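Local coordinates for hypothetical protein PH1789 (Pyrococcus horikoshii, PDB 1WR2), which is of unknown function but carries an ATP-grasp domain, a fold in which helices pack against antiparallel sheets, at residues 4-9 / 202-207; 19-24 / 64-69; 27-32 / 198-203; 133-138 / 153-158; 206-211 / 232-237. One frame throughout, in Å; residues are numbered along the deposited sequence.

Contact 1: residues 4-9 / 202-207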
# COMPACT_ATOMS: atom_id res chain seq x y z
N GLU A 4 14.22 -5.31 -10.61
CA GLU A 4 13.81 -3.98 -10.15
C GLU A 4 13.46 -3.97 -8.66
O GLU A 4 13.79 -3.03 -7.94
CB GLU A 4 12.62 -3.49 -10.97
CG GLU A 4 12.07 -2.12 -10.55
CD GLU A 4 13.14 -1.05 -10.43
OE1 GLU A 4 14.06 -1.01 -11.28
OE2 GLU A 4 13.06 -0.22 -9.49
N ALA A 5 12.80 -5.03 -8.20
CA ALA A 5 12.41 -5.14 -6.80
C ALA A 5 13.65 -5.27 -5.92
O ALA A 5 13.78 -4.58 -4.91
CB ALA A 5 11.48 -6.34 -6.60
N VAL A 6 14.55 -6.17 -6.31
CA VAL A 6 15.78 -6.40 -5.55
C VAL A 6 16.62 -5.14 -5.52
O VAL A 6 17.36 -4.89 -4.57
CB VAL A 6 16.61 -7.55 -6.18
CG1 VAL A 6 17.93 -7.71 -5.42
CG2 VAL A 6 15.83 -8.85 -6.14
N ARG A 7 16.50 -4.34 -6.58
CA ARG A 7 17.26 -3.10 -6.70
C ARG A 7 16.78 -2.08 -5.66
O ARG A 7 17.57 -1.56 -4.87
CB ARG A 7 17.08 -2.52 -8.10
CG ARG A 7 18.20 -1.59 -8.55
CD ARG A 7 17.65 -0.45 -9.38
NE ARG A 7 17.03 0.56 -8.53
CZ ARG A 7 16.19 1.49 -8.96
NH1 ARG A 7 15.86 1.55 -10.24
NH2 ARG A 7 15.68 2.38 -8.11
N VAL A 8 15.47 -1.82 -5.66
CA VAL A 8 14.89 -0.88 -4.72
C VAL A 8 15.15 -1.36 -3.29
O VAL A 8 15.48 -0.56 -2.41
CB VAL A 8 13.37 -0.72 -4.96
CG1 VAL A 8 12.81 0.38 -4.07
CG2 VAL A 8 13.11 -0.41 -6.42
N ILE A 9 15.00 -2.66 -3.07
CA ILE A 9 15.23 -3.23 -1.74
C ILE A 9 16.68 -3.03 -1.30
O ILE A 9 16.94 -2.50 -0.22
CB ILE A 9 14.89 -4.73 -1.72
CG1 ILE A 9 13.37 -4.92 -1.82
CG2 ILE A 9 15.41 -5.36 -0.44
CD1 ILE A 9 12.93 -6.37 -1.90
N ASP A 202 7.45 -15.01 -2.09
CA ASP A 202 8.21 -16.25 -2.25
C ASP A 202 9.58 -15.90 -2.85
O ASP A 202 10.62 -16.35 -2.37
CB ASP A 202 7.42 -17.21 -3.14
CG ASP A 202 8.00 -18.63 -3.14
OD1 ASP A 202 8.43 -19.10 -2.08
OD2 ASP A 202 7.99 -19.27 -4.21
N ASP A 203 9.58 -15.07 -3.89
CA ASP A 203 10.82 -14.65 -4.54
C ASP A 203 11.75 -13.92 -3.59
O ASP A 203 12.96 -14.18 -3.56
CB ASP A 203 10.51 -13.70 -5.70
CG ASP A 203 10.16 -14.43 -6.96
OD1 ASP A 203 9.91 -15.65 -6.89
OD2 ASP A 203 10.13 -13.77 -8.01
N LEU A 204 11.18 -13.00 -2.82
CA LEU A 204 11.94 -12.18 -1.90
C LEU A 204 11.89 -12.62 -0.44
O LEU A 204 12.11 -11.80 0.45
CB LEU A 204 11.46 -10.74 -2.01
CG LEU A 204 11.27 -10.19 -3.43
CD1 LEU A 204 10.51 -8.87 -3.36
CD2 LEU A 204 12.62 -10.00 -4.10
N LYS A 205 11.61 -13.90 -0.19
CA LYS A 205 11.52 -14.36 1.19
C LYS A 205 12.72 -14.07 2.09
O LYS A 205 12.57 -13.95 3.30
CB LYS A 205 11.18 -15.86 1.24
CG LYS A 205 12.12 -16.79 0.51
CD LYS A 205 11.71 -18.23 0.78
CE LYS A 205 12.39 -19.20 -0.17
NZ LYS A 205 11.92 -19.02 -1.58
N ASP A 206 13.91 -13.93 1.51
CA ASP A 206 15.08 -13.63 2.33
C ASP A 206 15.22 -12.13 2.58
O ASP A 206 15.99 -11.70 3.43
CB ASP A 206 16.35 -14.17 1.67
CG ASP A 206 16.46 -15.67 1.75
OD1 ASP A 206 16.38 -16.21 2.88
OD2 ASP A 206 16.63 -16.32 0.70
N TYR A 207 14.45 -11.35 1.83
CA TYR A 207 14.49 -9.89 1.95
C TYR A 207 13.41 -9.31 2.86
O TYR A 207 13.71 -8.52 3.76
CB TYR A 207 14.34 -9.25 0.57
CG TYR A 207 15.50 -9.48 -0.36
CD1 TYR A 207 16.75 -8.91 -0.12
CD2 TYR A 207 15.35 -10.27 -1.50
CE1 TYR A 207 17.81 -9.12 -0.99
CE2 TYR A 207 16.41 -10.49 -2.37
CZ TYR A 207 17.63 -9.91 -2.11
OH TYR A 207 18.68 -10.13 -2.97
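The N-terminal helix 3-14 lies against the corner where the chain leaves helix 187-203, and Val-6 and Ile-9 meet Leu-204 and Tyr-207 there. Leu-204 is the first residue to abandon helical backbone angles. Its two methyls fork between two partners: CD1 reaches CD1 of Ile-9 at 3.8 Å, while CD2 meets CG2 of Val-6 at 4.0 Å. Ala-5 adds a looser touch from its CB to the same CD1 of Leu-204.

Tyr-207 carries the other half. Ile-9 CG2 stands 3.8 Å from CD1 of Tyr-207, near the root of the ring, and Val-6 CG1 comes within 3.5 Å of OH of Tyr-207 at the far end, so the ring is spanned along its length by one helix turn. Both methyls approach obliquely. They can do so because each is the branch placed opposite its own backbone N (Val-6 chi1 176°), on successive turns of the helix. The backbone bond from Tyr-207 N to Leu-204 O, 2.8 Å long, closes the turn that follows the helix. Apart from the phenol oxygen, only carbon meets here, which implies a join made by shape and burial, with no directional bond across it.

Contact 2: residues 19-24 / 64-69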
# COMPACT_ATOMS: atom_id res chain seq x y z
N ALA A 19 12.64 -0.29 7.23
CA ALA A 19 11.30 0.10 6.83
C ALA A 19 11.29 0.90 5.53
O ALA A 19 11.97 1.92 5.40
CB ALA A 19 10.63 0.90 7.94
N MET A 20 10.51 0.44 4.56
CA MET A 20 10.40 1.13 3.28
C MET A 20 9.26 2.15 3.33
O MET A 20 8.21 1.87 3.91
CB MET A 20 10.12 0.13 2.16
CG MET A 20 11.14 -0.98 2.04
SD MET A 20 10.85 -2.01 0.59
CE MET A 20 11.53 -0.98 -0.71
N VAL A 21 9.46 3.31 2.72
CA VAL A 21 8.41 4.33 2.69
C VAL A 21 7.43 3.95 1.58
O VAL A 21 7.75 3.13 0.73
CB VAL A 21 8.99 5.75 2.45
CG1 VAL A 21 9.88 6.15 3.63
CG2 VAL A 21 9.78 5.79 1.16
N GLU A 22 6.25 4.54 1.61
CA GLU A 22 5.21 4.20 0.64
C GLU A 22 5.65 4.11 -0.82
O GLU A 22 5.32 3.13 -1.49
CB GLU A 22 4.04 5.18 0.75
CG GLU A 22 2.83 4.79 -0.08
CD GLU A 22 1.65 5.74 0.12
OE1 GLU A 22 1.68 6.54 1.09
OE2 GLU A 22 0.70 5.67 -0.67
N TYR A 23 6.39 5.10 -1.32
CA TYR A 23 6.77 5.05 -2.72
C TYR A 23 7.75 3.93 -3.02
O TYR A 23 7.72 3.36 -4.11
CB TYR A 23 7.31 6.41 -3.21
CG TYR A 23 8.75 6.72 -2.85
CD1 TYR A 23 9.81 6.15 -3.55
CD2 TYR A 23 9.05 7.59 -1.80
CE1 TYR A 23 11.14 6.44 -3.21
CE2 TYR A 23 10.36 7.89 -1.46
CZ TYR A 23 11.40 7.31 -2.16
OH TYR A 23 12.69 7.59 -1.80
N GLU A 24 8.61 3.58 -2.06
CA GLU A 24 9.58 2.50 -2.27
C GLU A 24 8.88 1.15 -2.26
O GLU A 24 9.20 0.27 -3.05
CB GLU A 24 10.65 2.50 -1.16
CG GLU A 24 11.44 3.78 -1.07
CD GLU A 24 12.31 3.84 0.17
OE1 GLU A 24 11.84 3.39 1.23
OE2 GLU A 24 13.44 4.35 0.08
N MET A 64 6.77 11.81 2.62
CA MET A 64 7.58 10.59 2.68
C MET A 64 8.76 10.79 3.63
O MET A 64 9.56 11.70 3.44
CB MET A 64 8.09 10.23 1.29
CG MET A 64 6.99 9.84 0.30
SD MET A 64 6.18 8.27 0.72
CE MET A 64 4.68 8.81 1.51
N SER A 65 8.84 9.94 4.64
CA SER A 65 9.92 10.00 5.62
C SER A 65 10.06 8.66 6.32
O SER A 65 9.08 8.11 6.82
CB SER A 65 9.64 11.07 6.68
OG SER A 65 10.63 11.03 7.69
N PRO A 66 11.28 8.11 6.37
CA PRO A 66 11.52 6.82 7.02
C PRO A 66 11.16 6.89 8.50
O PRO A 66 10.92 5.86 9.13
CB PRO A 66 13.02 6.60 6.81
CG PRO A 66 13.33 7.42 5.57
CD PRO A 66 12.52 8.66 5.80
N GLN A 67 11.13 8.10 9.05
CA GLN A 67 10.81 8.28 10.47
C GLN A 67 9.32 8.45 10.72
O GLN A 67 8.86 8.39 11.86
CB GLN A 67 11.52 9.51 11.05
CG GLN A 67 13.02 9.37 11.17
CD GLN A 67 13.70 9.19 9.83
OE1 GLN A 67 13.48 9.96 8.90
NE2 GLN A 67 14.53 8.15 9.72
N ILE A 68 8.56 8.66 9.65
CA ILE A 68 7.12 8.85 9.77
C ILE A 68 6.39 7.83 8.91
O ILE A 68 5.89 8.16 7.83
CB ILE A 68 6.71 10.26 9.34
CG1 ILE A 68 7.61 11.30 10.02
CG2 ILE A 68 5.26 10.52 9.69
CD1 ILE A 68 7.34 12.72 9.59
N LEU A 69 6.34 6.59 9.38
CA LEU A 69 5.68 5.52 8.64
C LEU A 69 4.16 5.55 8.79
O LEU A 69 3.42 5.27 7.85
CB LEU A 69 6.23 4.16 9.08
CG LEU A 69 7.75 3.97 8.94
CD1 LEU A 69 8.15 2.66 9.60
CD2 LEU A 69 8.15 3.99 7.46
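Met-64 meets the ring of Tyr-23 edge-on: its CG lies in the ring plane, 3.7 Å from CD2 of Tyr-23, and its sulfur sits 5.2 Å from the ring centroid of Tyr-23, 78° off the normal. This is a Met-aromatic contact of the edge type. The methionine chain is bent at both of its later torsions (chi2 -68°), and the bend brings SD to CB of Glu-22, 3.8 Å away, the two chains crossing at a slant, with the terminal methyl alongside. The carboxylate of Glu-22 forms salt bridges with Lys-26, Lys-62 and Lys-71.

Val-21 approaches differently. Its CG1 lies over a face of the Ser-65 to Pro-66 peptide, 3.6 Å from Pro-66 N, a methyl set above a planar group. Val-21 is also the N-cap of helix 22-30, and its own N-H is held by OE1 of Glu-24 at 2.8 Å, as in one half of a capping box. The facing loop, which leaves strand 59-64 of the four-stranded sheet, has its own bonds: a type I turn runs from Ser-65 to Ile-68, and Ser-65 OG closes an ST turn by accepting from Gln-67 N, besides bonding to Glu-106 O.

Farther along, Leu-69 reaches across to strand 19-20, its CD1 pressing on CB of Ala-19 at 3.5 Å, tighter than ordinary van der Waals contact, while CD2 brushes Met-20 O at 4.1 Å.

Contact 3: residues 27-32 / 198-203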
# COMPACT_ATOMS: atom_id res chain seq x y z
N GLN A 27 7.06 0.56 -5.50
CA GLN A 27 7.96 0.23 -6.60
C GLN A 27 8.12 -1.29 -6.60
O GLN A 27 8.14 -1.92 -7.65
CB GLN A 27 9.32 0.90 -6.41
CG GLN A 27 9.35 2.38 -6.79
CD GLN A 27 10.67 3.04 -6.43
OE1 GLN A 27 10.89 3.43 -5.28
NE2 GLN A 27 11.57 3.14 -7.40
N VAL A 28 8.23 -1.87 -5.41
CA VAL A 28 8.36 -3.32 -5.31
C VAL A 28 7.08 -3.97 -5.84
O VAL A 28 7.13 -4.94 -6.60
CB VAL A 28 8.59 -3.76 -3.85
CG1 VAL A 28 8.59 -5.28 -3.76
CG2 VAL A 28 9.91 -3.20 -3.34
N LEU A 29 5.95 -3.42 -5.44
CA LEU A 29 4.66 -3.94 -5.86
C LEU A 29 4.48 -3.87 -7.37
O LEU A 29 4.09 -4.85 -8.00
CB LEU A 29 3.53 -3.20 -5.15
CG LEU A 29 3.57 -3.25 -3.61
CD1 LEU A 29 2.32 -2.57 -3.04
CD2 LEU A 29 3.63 -4.68 -3.13
N LYS A 30 4.78 -2.71 -7.97
CA LYS A 30 4.65 -2.56 -9.41
C LYS A 30 5.54 -3.53 -10.18
O LYS A 30 5.15 -4.03 -11.24
CB LYS A 30 4.98 -1.12 -9.83
CG LYS A 30 3.91 -0.10 -9.45
CD LYS A 30 4.19 1.28 -10.02
CE LYS A 30 5.45 1.90 -9.42
NZ LYS A 30 5.65 3.28 -9.93
N ALA A 31 6.73 -3.80 -9.65
CA ALA A 31 7.68 -4.70 -10.29
C ALA A 31 7.07 -6.09 -10.47
O ALA A 31 7.58 -6.90 -11.26
CB ALA A 31 8.96 -4.79 -9.46
N TYR A 32 6.00 -6.36 -9.73
CA TYR A 32 5.32 -7.65 -9.82
C TYR A 32 3.93 -7.52 -10.45
O TYR A 32 3.09 -8.41 -10.34
CB TYR A 32 5.24 -8.29 -8.43
CG TYR A 32 6.51 -9.05 -8.06
CD1 TYR A 32 6.62 -10.41 -8.30
CD2 TYR A 32 7.62 -8.38 -7.54
CE1 TYR A 32 7.80 -11.10 -8.02
CE2 TYR A 32 8.80 -9.06 -7.27
CZ TYR A 32 8.88 -10.42 -7.51
OH TYR A 32 10.04 -11.10 -7.23
N SER A 198 1.90 -13.41 -3.31
CA SER A 198 2.48 -14.70 -2.95
C SER A 198 3.79 -14.91 -3.71
O SER A 198 4.79 -15.34 -3.14
CB SER A 198 1.49 -15.83 -3.29
OG SER A 198 2.01 -17.11 -2.99
N LYS A 199 3.77 -14.59 -5.00
CA LYS A 199 4.94 -14.73 -5.88
C LYS A 199 6.04 -13.78 -5.41
O LYS A 199 7.20 -14.18 -5.24
CB LYS A 199 4.53 -14.41 -7.32
CG LYS A 199 5.68 -14.26 -8.31
CD LYS A 199 6.56 -15.50 -8.36
CE LYS A 199 7.70 -15.32 -9.36
NZ LYS A 199 8.66 -16.44 -9.31
N LEU A 200 5.67 -12.53 -5.21
CA LEU A 200 6.59 -11.50 -4.76
C LEU A 200 7.28 -11.91 -3.45
O LEU A 200 8.50 -11.83 -3.33
CB LEU A 200 5.80 -10.19 -4.56
CG LEU A 200 6.49 -8.87 -4.16
CD1 LEU A 200 5.51 -7.74 -4.38
CD2 LEU A 200 6.93 -8.90 -2.70
N VAL A 201 6.49 -12.37 -2.49
CA VAL A 201 7.03 -12.79 -1.19
C VAL A 201 7.89 -14.05 -1.29
O VAL A 201 8.94 -14.14 -0.64
CB VAL A 201 5.89 -13.02 -0.18
CG1 VAL A 201 6.46 -13.46 1.17
CG2 VAL A 201 5.09 -11.73 -0.02
N ASP A 202 7.45 -15.01 -2.09
CA ASP A 202 8.21 -16.25 -2.25
C ASP A 202 9.58 -15.90 -2.85
O ASP A 202 10.62 -16.35 -2.37
CB ASP A 202 7.42 -17.21 -3.14
CG ASP A 202 8.00 -18.63 -3.14
OD1 ASP A 202 8.43 -19.10 -2.08
OD2 ASP A 202 7.99 -19.27 -4.21
N ASP A 203 9.58 -15.07 -3.89
CA ASP A 203 10.82 -14.65 -4.54
C ASP A 203 11.75 -13.92 -3.59
O ASP A 203 12.96 -14.18 -3.56
CB ASP A 203 10.51 -13.70 -5.70
CG ASP A 203 10.16 -14.43 -6.96
OD1 ASP A 203 9.91 -15.65 -6.89
OD2 ASP A 203 10.13 -13.77 -8.01
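Tyr-32 extends from the chain just beyond helix 22-30 and lies across Leu-200 of helix 187-203; most of its side chain rests on that leucine, with Lys-199 and Asp-203 met near the tip. CB begins at the leucine's outer end, 4.1 Å from CD1 of Leu-200. One bond on, CG of Tyr-32 stands 3.7 Å from CB of Leu-200, and the ring atom CD2 meets CG of Leu-200 at 3.6 Å. With chi1 at -84°, the ring is brought over the leucine at a slant. One face takes the alpha carbon: CA of Leu-200 is 3.7 Å from the ring centroid of Tyr-32, only 18° off the normal, a CH-pi contact. Beside it, at the ring edge, CE1 of Tyr-32 touches CG of Lys-199 at 3.8 Å.

The tip ends in a directed bond. Tyr-32 OH donates to OD2 of Asp-203 over 2.8 Å, on the anti side of the carboxylate, whose plane is turned 65° from the ring. The other oxygen of Asp-203, OD1, uses its syn lone pair for NZ of Lys-199, one helix turn back. Below the ring's root, Leu-200 CD1 also meets Val-28 and Leu-29, the latter through CD2 at 3.8 Å, while Ala-5 of helix 3-14 touches the ring.

Chemically, the phenol bridges apolar and charged surfaces: one face is spent on carbon, its hydroxyl on an acid. That acid, with a lysine on one oxygen and a phenol on the other, is likely to stay ionised and held against rotation.

Contact 4: residues 133-138 / 153-158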
# COMPACT_ATOMS: atom_id res chain seq x y z
N GLY A 133 7.54 -20.02 8.25
CA GLY A 133 7.85 -19.12 7.15
C GLY A 133 6.79 -18.04 6.93
O GLY A 133 6.03 -17.70 7.85
N HIS A 134 6.73 -17.51 5.71
CA HIS A 134 5.78 -16.46 5.37
C HIS A 134 4.35 -16.92 5.18
O HIS A 134 4.09 -18.01 4.65
CB HIS A 134 6.21 -15.70 4.11
CG HIS A 134 7.45 -14.88 4.29
ND1 HIS A 134 8.72 -15.38 4.08
CD2 HIS A 134 7.61 -13.59 4.67
CE1 HIS A 134 9.61 -14.43 4.32
NE2 HIS A 134 8.96 -13.33 4.69
N ALA A 135 3.42 -16.08 5.62
CA ALA A 135 2.01 -16.36 5.49
C ALA A 135 1.34 -15.13 4.92
O ALA A 135 1.74 -13.99 5.22
CB ALA A 135 1.42 -16.73 6.83
N ILE A 136 0.33 -15.35 4.09
CA ILE A 136 -0.41 -14.27 3.49
C ILE A 136 -1.81 -14.28 4.11
O ILE A 136 -2.41 -15.34 4.30
CB ILE A 136 -0.48 -14.46 1.95
CG1 ILE A 136 -1.18 -13.26 1.31
CG2 ILE A 136 -1.18 -15.77 1.62
CD1 ILE A 136 -0.93 -13.15 -0.19
N MET A 137 -2.31 -13.09 4.44
CA MET A 137 -3.62 -12.92 5.07
C MET A 137 -4.55 -12.07 4.22
O MET A 137 -4.10 -11.19 3.48
CB MET A 137 -3.48 -12.22 6.44
CG MET A 137 -2.94 -13.06 7.59
SD MET A 137 -1.25 -13.68 7.38
CE MET A 137 -0.25 -12.23 7.79
N PHE A 138 -5.84 -12.32 4.36
CA PHE A 138 -6.86 -11.57 3.64
C PHE A 138 -8.05 -11.33 4.55
O PHE A 138 -8.42 -12.19 5.35
CB PHE A 138 -7.34 -12.33 2.41
CG PHE A 138 -8.52 -11.69 1.75
CD1 PHE A 138 -8.37 -10.51 1.02
CD2 PHE A 138 -9.80 -12.23 1.89
CE1 PHE A 138 -9.47 -9.88 0.45
CE2 PHE A 138 -10.91 -11.61 1.33
CZ PHE A 138 -10.74 -10.43 0.60
N PHE A 153 -5.88 -16.97 6.46
CA PHE A 153 -4.49 -16.99 6.04
C PHE A 153 -4.11 -18.28 5.32
O PHE A 153 -4.88 -19.25 5.31
CB PHE A 153 -3.56 -16.77 7.25
CG PHE A 153 -3.28 -18.01 8.05
CD1 PHE A 153 -2.22 -18.85 7.71
CD2 PHE A 153 -4.09 -18.35 9.13
CE1 PHE A 153 -1.96 -20.02 8.45
CE2 PHE A 153 -3.84 -19.51 9.87
CZ PHE A 153 -2.77 -20.35 9.53
N ARG A 154 -2.93 -18.28 4.72
CA ARG A 154 -2.42 -19.44 4.00
C ARG A 154 -0.90 -19.28 3.97
O ARG A 154 -0.39 -18.16 4.04
CB ARG A 154 -2.97 -19.43 2.57
CG ARG A 154 -3.64 -20.72 2.11
CD ARG A 154 -4.62 -21.23 3.14
NE ARG A 154 -5.84 -21.74 2.53
CZ ARG A 154 -7.06 -21.47 2.99
NH1 ARG A 154 -7.20 -20.69 4.05
NH2 ARG A 154 -8.12 -21.98 2.39
N LEU A 155 -0.17 -20.39 3.89
CA LEU A 155 1.29 -20.29 3.83
C LEU A 155 1.71 -19.97 2.40
O LEU A 155 1.11 -20.46 1.43
CB LEU A 155 1.95 -21.59 4.30
CG LEU A 155 1.73 -21.90 5.78
CD1 LEU A 155 2.51 -23.15 6.17
CD2 LEU A 155 2.19 -20.70 6.61
N VAL A 156 2.72 -19.12 2.26
CA VAL A 156 3.23 -18.74 0.96
C VAL A 156 4.27 -19.79 0.55
O VAL A 156 5.07 -20.22 1.37
CB VAL A 156 3.89 -17.34 1.03
CG1 VAL A 156 4.53 -16.99 -0.30
CG2 VAL A 156 2.85 -16.31 1.42
N PRO A 157 4.28 -20.21 -0.73
CA PRO A 157 3.41 -19.81 -1.84
C PRO A 157 2.05 -20.47 -1.82
O PRO A 157 1.90 -21.62 -1.38
CB PRO A 157 4.23 -20.22 -3.06
CG PRO A 157 4.81 -21.52 -2.59
CD PRO A 157 5.29 -21.18 -1.19
N ILE A 158 1.04 -19.75 -2.30
CA ILE A 158 -0.31 -20.28 -2.34
C ILE A 158 -0.69 -20.60 -3.78
O ILE A 158 -0.09 -20.06 -4.72
CB ILE A 158 -1.34 -19.27 -1.79
CG1 ILE A 158 -1.35 -18.01 -2.67
CG2 ILE A 158 -1.00 -18.91 -0.34
CD1 ILE A 158 -2.36 -16.96 -2.25
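Arg-154 O is gripped twice by the neighbouring strand: Ile-136 N donates to it over 2.9 Å, nearly straight on at 163°, and CA of Ala-135 adds a softer CA-H...O contact, 3.3 Å from the same oxygen. Arg-154 N returns the bond to Ile-136 O at 3.0 Å, making this the hydrogen-bonded pair of an antiparallel set. Where the strand gives out, Val-156 N still reaches His-134 O, also at 3.0 Å and almost linear, although the donor stands 35° out of the carbonyl plane.

Side chains sort themselves to the two faces. Ile-136 takes one: its CB meets CG2 of Val-156 at 3.8 Å, and its CG2 meets CG2 of Ile-158 at 3.7 Å, beyond the cis peptide before Pro-157. On the other face Met-137 CG leans on CB of Phe-153 at 3.8 Å, and Ala-135 CB touches CD2 of Leu-155.

Strand 152-155 is the outermost of its sheet within the chain; across strand 133-140 lies strand 120-129. Helix 187-203 covers the Ile-136 face through Leu-194 and Val-197, while Arg-154 packs on helix 160-168 and forms a salt bridge with Glu-169.

Contact 5: residues 206-211 / 232-237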
# COMPACT_ATOMS: atom_id res chain seq x y z
N ASP A 206 13.91 -13.93 1.51
CA ASP A 206 15.08 -13.63 2.33
C ASP A 206 15.22 -12.13 2.58
O ASP A 206 15.99 -11.70 3.43
CB ASP A 206 16.35 -14.17 1.67
CG ASP A 206 16.46 -15.67 1.75
OD1 ASP A 206 16.38 -16.21 2.88
OD2 ASP A 206 16.63 -16.32 0.70
N TYR A 207 14.45 -11.35 1.83
CA TYR A 207 14.49 -9.89 1.95
C TYR A 207 13.41 -9.31 2.86
O TYR A 207 13.71 -8.52 3.76
CB TYR A 207 14.34 -9.25 0.57
CG TYR A 207 15.50 -9.48 -0.36
CD1 TYR A 207 16.75 -8.91 -0.12
CD2 TYR A 207 15.35 -10.27 -1.50
CE1 TYR A 207 17.81 -9.12 -0.99
CE2 TYR A 207 16.41 -10.49 -2.37
CZ TYR A 207 17.63 -9.91 -2.11
OH TYR A 207 18.68 -10.13 -2.97
N ILE A 208 12.17 -9.70 2.60
CA ILE A 208 11.01 -9.19 3.33
C ILE A 208 10.63 -9.92 4.62
O ILE A 208 10.47 -11.14 4.65
CB ILE A 208 9.78 -9.17 2.40
CG1 ILE A 208 10.13 -8.37 1.14
CG2 ILE A 208 8.57 -8.58 3.12
CD1 ILE A 208 9.16 -8.57 0.00
N LYS A 209 10.49 -9.15 5.70
CA LYS A 209 10.09 -9.70 6.99
C LYS A 209 8.56 -9.72 7.01
O LYS A 209 7.94 -10.75 7.28
CB LYS A 209 10.62 -8.81 8.12
CG LYS A 209 10.25 -9.26 9.52
CD LYS A 209 10.86 -8.31 10.56
CE LYS A 209 10.58 -8.76 11.99
NZ LYS A 209 9.13 -8.73 12.31
N GLU A 210 7.96 -8.56 6.71
CA GLU A 210 6.51 -8.45 6.67
C GLU A 210 6.06 -7.30 5.78
O GLU A 210 6.84 -6.43 5.42
CB GLU A 210 5.95 -8.28 8.09
CG GLU A 210 6.64 -7.21 8.92
CD GLU A 210 6.13 -7.16 10.34
OE1 GLU A 210 6.14 -8.21 11.03
OE2 GLU A 210 5.72 -6.07 10.78
N MET A 211 4.79 -7.32 5.40
CA MET A 211 4.26 -6.27 4.55
C MET A 211 2.75 -6.34 4.50
O MET A 211 2.12 -7.25 5.03
CB MET A 211 4.82 -6.41 3.13
CG MET A 211 4.26 -7.62 2.38
SD MET A 211 5.06 -7.96 0.80
CE MET A 211 4.24 -6.81 -0.26
N ILE A 232 6.27 -2.10 3.65
CA ILE A 232 7.15 -3.25 3.55
C ILE A 232 8.27 -3.08 4.57
O ILE A 232 8.92 -2.03 4.62
CB ILE A 232 7.77 -3.38 2.13
CG1 ILE A 232 6.67 -3.62 1.09
CG2 ILE A 232 8.77 -4.52 2.09
CD1 ILE A 232 7.18 -3.73 -0.34
N ILE A 233 8.47 -4.11 5.39
CA ILE A 233 9.53 -4.11 6.40
C ILE A 233 10.54 -5.16 5.95
O ILE A 233 10.21 -6.33 5.78
CB ILE A 233 9.00 -4.50 7.80
CG1 ILE A 233 7.93 -3.51 8.25
CG2 ILE A 233 10.17 -4.54 8.79
CD1 ILE A 233 8.36 -2.05 8.20
N LEU A 234 11.78 -4.72 5.75
CA LEU A 234 12.84 -5.61 5.30
C LEU A 234 13.64 -6.24 6.43
O LEU A 234 13.66 -5.73 7.56
CB LEU A 234 13.78 -4.84 4.37
CG LEU A 234 13.15 -4.23 3.12
CD1 LEU A 234 14.16 -3.31 2.44
CD2 LEU A 234 12.69 -5.33 2.17
N LYS A 235 14.29 -7.35 6.11
CA LYS A 235 15.13 -8.07 7.06
C LYS A 235 16.55 -7.57 6.87
O LYS A 235 17.01 -7.39 5.74
CB LYS A 235 15.05 -9.58 6.81
CG LYS A 235 13.73 -10.20 7.23
CD LYS A 235 13.26 -11.30 6.28
CE LYS A 235 14.00 -12.59 6.49
NZ LYS A 235 13.30 -13.68 5.77
N PRO A 236 17.26 -7.32 7.97
CA PRO A 236 18.66 -6.85 7.98
C PRO A 236 19.69 -7.92 7.52
O PRO A 236 19.52 -9.11 7.71
CB PRO A 236 18.98 -6.41 9.41
CG PRO A 236 18.03 -7.17 10.33
CD PRO A 236 16.81 -7.49 9.35
N LYS A 237 20.77 -7.42 6.84
CA LYS A 237 21.95 -8.25 6.44
C LYS A 237 21.70 -9.42 5.42
O LYS A 237 21.90 -9.29 4.22
CB LYS A 237 22.62 -8.80 7.70
CG LYS A 237 23.98 -9.42 7.39
CD LYS A 237 24.77 -9.78 8.66
CE LYS A 237 26.06 -10.54 8.35
NZ LYS A 237 26.77 -10.82 9.59
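Lys-235 lays its aliphatic chain over one face of the peptide between Ile-208 and Lys-209, its CD 3.2 Å from O of Ile-208. At that same oxygen His-134 NE2 forms a hydrogen bond. The carbonyl of Ile-233 is met in its own plane instead, by two donors: Lys-209 N at 2.8 Å and, more distantly, Glu-210 N at 3.3 Å.

Two successive residues facing one opposite residue make a classic beta bulge, here in the hairpin of strands 208-218 and 225-234. It shifts the register by one and turns a corner at Lys-209. Regular pairing resumes past it, where Ile-233 N donates to Glu-210 O at 2.8 Å; on its far side Lys-235 N reaches Tyr-207 O at 2.7 Å.

Glu-210 and Ile-233 then run abreast in the same direction, with CG of the glutamate 3.8 Å from CB of the isoleucine; the acid end goes on to Arg-231. On the buried face Met-211 CB rests 3.9 Å from CG1 of Ile-232. CG of Lys-235, set opposite its own carbonyl carbon (chi1 -72°), meets CB of Lys-209 at 3.5 Å; the bends at chi2 and chi3 then turn the ammonium to Lys-205 O and Glu-128.

How the contacts relate
Contacts 1, 3 and 5 form a continuous cluster around the end of helix 187-203: the centres of contacts 1 and 3 are about 7 Å apart, those of contacts 1 and 5 about 9 Å. Contact 1 hands Asp-206 and Tyr-207 on to contact 5, while Leu-200 of contact 3 packs on Ile-208, CD2 to CD1 at 3.5 Å. Contacts 2 and 4 lie at opposite edges of the six-stranded sheet, centres about 24 Å apart, and each is tied to the cluster: Met-20 N pairs with Ile-232 O of contact 5 at 2.9 Å, and Ile-158 N with Ser-198 OG of contact 3, also at 2.9 Å. The principle illustrated is that neighbouring contacts are joined by shared residues, packing and hydrogen bonds.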